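Local coordinates for protein soluble secreted antigen MPT53 (Mycobacterium tuberculosis, PDB 1LU4) that probably catalyses the oxidation of reduced, unfolded secreted proteins to form their disulfide bonds, as a thioredoxin-family disulfide oxidoreductase, at residues Ala27-Trp32 with Val59-Arg64. Sequence-based numbering, arbitrary orientation.
Sequences AVLWFW and VGIATR
A chi1 of 61° sets CG of W32 between its own backbone N and carbonyl carbon, which swings the indole across to the neighbouring strand, over A62 and beside G60. The methyl CB of A62 sits over one face of the six-membered ring, 3.6 Å from its centroid, in a CH-pi contact. The pyrrole edge meets G60, whose CA lies in the ring plane 3.7 Å from NE1. The glycine has no side chain, so the indole can lie close to the backbone here. NE1 itself hydrogen-bonds to OD1 of N83, and F73 stacks on the ring.

On the other face of the sheet F31 and I61 lie side by side and point the same way. With CG anti to its carbonyl carbon (chi1 -66°), F31 brings ring atom CE2 alongside I61, 3.8 Å from CD1. L29 and V59 continue this row, with CD2 of L29 4.0 Å from CB of V59.

The two strands run parallel. V59 N donates to V28 O at 2.8 Å. Next, W30 N donates to V59 O, and I61 N donates to W30 O. W32 N closes on I61 O at 3.0 Å. A weak hydrogen bond from T63 N to W32 O follows.

Every touching residue is buried. The pair belongs to the central sheet of the thioredoxin-like fold. Strands 27-32 and 57-62 are joined through helix 37-52 in a beta-alpha-beta crossover, and W32 also touches C39 of the CxxC motif, the predicted redox-active pair.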
loop_
_atom_site.group_PDB
_atom_site.type_symbol
_atom_site.label_atom_id
_atom_site.label_comp_id
_atom_site.label_asym_id
_atom_site.label_seq_id
_atom_site.Cartn_x
_atom_site.Cartn_y
_atom_site.Cartn_z
ATOM N N ALA A 27 8.380 1.081 -6.288
ATOM C CA ALA A 27 7.591 0.639 -5.154
ATOM C C ALA A 27 6.167 1.170 -5.281
ATOM O O ALA A 27 5.935 2.193 -5.975
ATOM C CB ALA A 27 8.245 1.136 -3.855
ATOM N N VAL A 28 5.267 0.533 -4.577
ATOM C CA VAL A 28 3.874 0.990 -4.522
ATOM C C VAL A 28 3.487 0.974 -3.044
ATOM O O VAL A 28 3.575 -0.058 -2.384
ATOM C CB VAL A 28 2.945 0.083 -5.344
ATOM C CG1 VAL A 28 1.469 0.513 -5.165
ATOM C CG2 VAL A 28 3.292 0.040 -6.830
ATOM N N LEU A 29 2.985 2.143 -2.564
ATOM C CA LEU A 29 2.314 2.183 -1.277
ATOM C C LEU A 29 0.811 2.144 -1.511
ATOM O O LEU A 29 0.302 2.869 -2.390
ATOM C CB LEU A 29 2.639 3.462 -0.496
ATOM C CG LEU A 29 4.114 3.782 -0.284
ATOM C CD1 LEU A 29 4.258 5.058 0.532
ATOM C CD2 LEU A 29 4.890 2.604 0.332
ATOM N N TRP A 30 0.101 1.336 -0.735
ATOM C CA TRP A 30 -1.336 1.239 -0.852
ATOM C C TRP A 30 -1.925 1.415 0.532
ATOM O O TRP A 30 -1.717 0.591 1.425
ATOM C CB TRP A 30 -1.741 -0.109 -1.444
ATOM C CG TRP A 30 -3.211 -0.298 -1.676
ATOM C CD1 TRP A 30 -4.061 0.501 -2.393
ATOM C CD2 TRP A 30 -4.027 -1.402 -1.242
ATOM N NE1 TRP A 30 -5.332 -0.003 -2.416
ATOM C CE2 TRP A 30 -5.329 -1.168 -1.719
ATOM C CE3 TRP A 30 -3.740 -2.554 -0.490
ATOM C CZ2 TRP A 30 -6.371 -2.071 -1.457
ATOM C CZ3 TRP A 30 -4.796 -3.457 -0.232
ATOM C CH2 TRP A 30 -6.070 -3.180 -0.724
ATOM N N PHE A 31 -2.660 2.524 0.702
ATOM C CA PHE A 31 -3.296 2.858 1.999
ATOM C C PHE A 31 -4.687 2.330 2.005
ATOM O O PHE A 31 -5.527 2.698 1.150
ATOM C CB PHE A 31 -3.315 4.402 2.151
ATOM C CG PHE A 31 -1.930 4.996 2.271
ATOM C CD1 PHE A 31 -1.147 5.293 1.147
ATOM C CD2 PHE A 31 -1.387 5.262 3.539
ATOM C CE1 PHE A 31 0.110 5.838 1.299
ATOM C CE2 PHE A 31 -0.109 5.794 3.675
ATOM C CZ PHE A 31 0.669 6.076 2.558
ATOM N N TRP A 32 -4.978 1.447 2.950
ATOM C CA TRP A 32 -6.283 0.733 2.967
ATOM C C TRP A 32 -6.811 0.624 4.381
ATOM O O TRP A 32 -6.125 0.802 5.391
ATOM C CB TRP A 32 -6.055 -0.650 2.382
ATOM C CG TRP A 32 -5.113 -1.614 3.005
ATOM C CD1 TRP A 32 -3.789 -1.731 2.715
ATOM C CD2 TRP A 32 -5.392 -2.614 3.997
ATOM N NE1 TRP A 32 -3.194 -2.733 3.447
ATOM C CE2 TRP A 32 -4.171 -3.297 4.237
ATOM C CE3 TRP A 32 -6.540 -3.001 4.686
ATOM C CZ2 TRP A 32 -4.065 -4.360 5.144
ATOM C CZ3 TRP A 32 -6.433 -4.049 5.584
ATOM C CH2 TRP A 32 -5.206 -4.714 5.826
ATOM N N VAL A 59 3.879 -2.206 -0.559
ATOM C CA VAL A 59 3.678 -2.092 0.870
ATOM C C VAL A 59 2.297 -1.547 1.085
ATOM O O VAL A 59 1.960 -0.448 0.676
ATOM C CB VAL A 59 4.727 -1.187 1.515
ATOM C CG1 VAL A 59 4.511 -1.071 3.026
ATOM C CG2 VAL A 59 6.134 -1.702 1.200
ATOM N N GLY A 60 1.491 -2.360 1.786
ATOM C CA GLY A 60 0.166 -1.884 2.226
ATOM C C GLY A 60 0.311 -1.197 3.579
ATOM O O GLY A 60 1.147 -1.592 4.397
ATOM N N ILE A 61 -0.521 -0.196 3.830
ATOM C CA ILE A 61 -0.443 0.572 5.060
ATOM C C ILE A 61 -1.896 0.704 5.544
ATOM O O ILE A 61 -2.714 1.392 4.914
ATOM C CB ILE A 61 0.234 1.944 4.871
ATOM C CG1 ILE A 61 1.625 1.769 4.221
ATOM C CG2 ILE A 61 0.303 2.656 6.201
ATOM C CD1 ILE A 61 2.380 2.994 3.843
ATOM N N ALA A 62 -2.208 0.004 6.632
ATOM C CA ALA A 62 -3.604 -0.063 7.100
ATOM C C ALA A 62 -3.735 0.767 8.366
ATOM O O ALA A 62 -2.812 0.896 9.186
ATOM C CB ALA A 62 -3.962 -1.522 7.431
ATOM N N THR A 63 -4.939 1.318 8.568
ATOM C CA THR A 63 -5.221 2.035 9.818
ATOM C C THR A 63 -6.743 1.936 10.074
ATOM O O THR A 63 -7.503 1.393 9.284
ATOM C CB THR A 63 -4.739 3.471 9.745
ATOM O OG1 THR A 63 -4.762 4.054 11.100
ATOM C CG2 THR A 63 -5.569 4.355 8.837
ATOM N N ARG A 64 -7.129 2.464 11.215
ATOM C CA ARG A 64 -8.567 2.567 11.615
ATOM C C ARG A 64 -9.191 1.195 11.748
ATOM O O ARG A 64 -10.394 1.036 11.469
ATOM C CB ARG A 64 -9.350 3.455 10.669
ATOM C CG ARG A 64 -8.924 4.926 10.812
ATOM C CD ARG A 64 -9.956 5.730 10.120
ATOM N NE ARG A 64 -11.132 5.977 10.839
ATOM C CZ ARG A 64 -12.212 6.549 10.294
ATOM N NH1 ARG A 64 -12.246 6.865 9.035
ATOM N NH2 ARG A 64 -13.269 6.785 10.983
#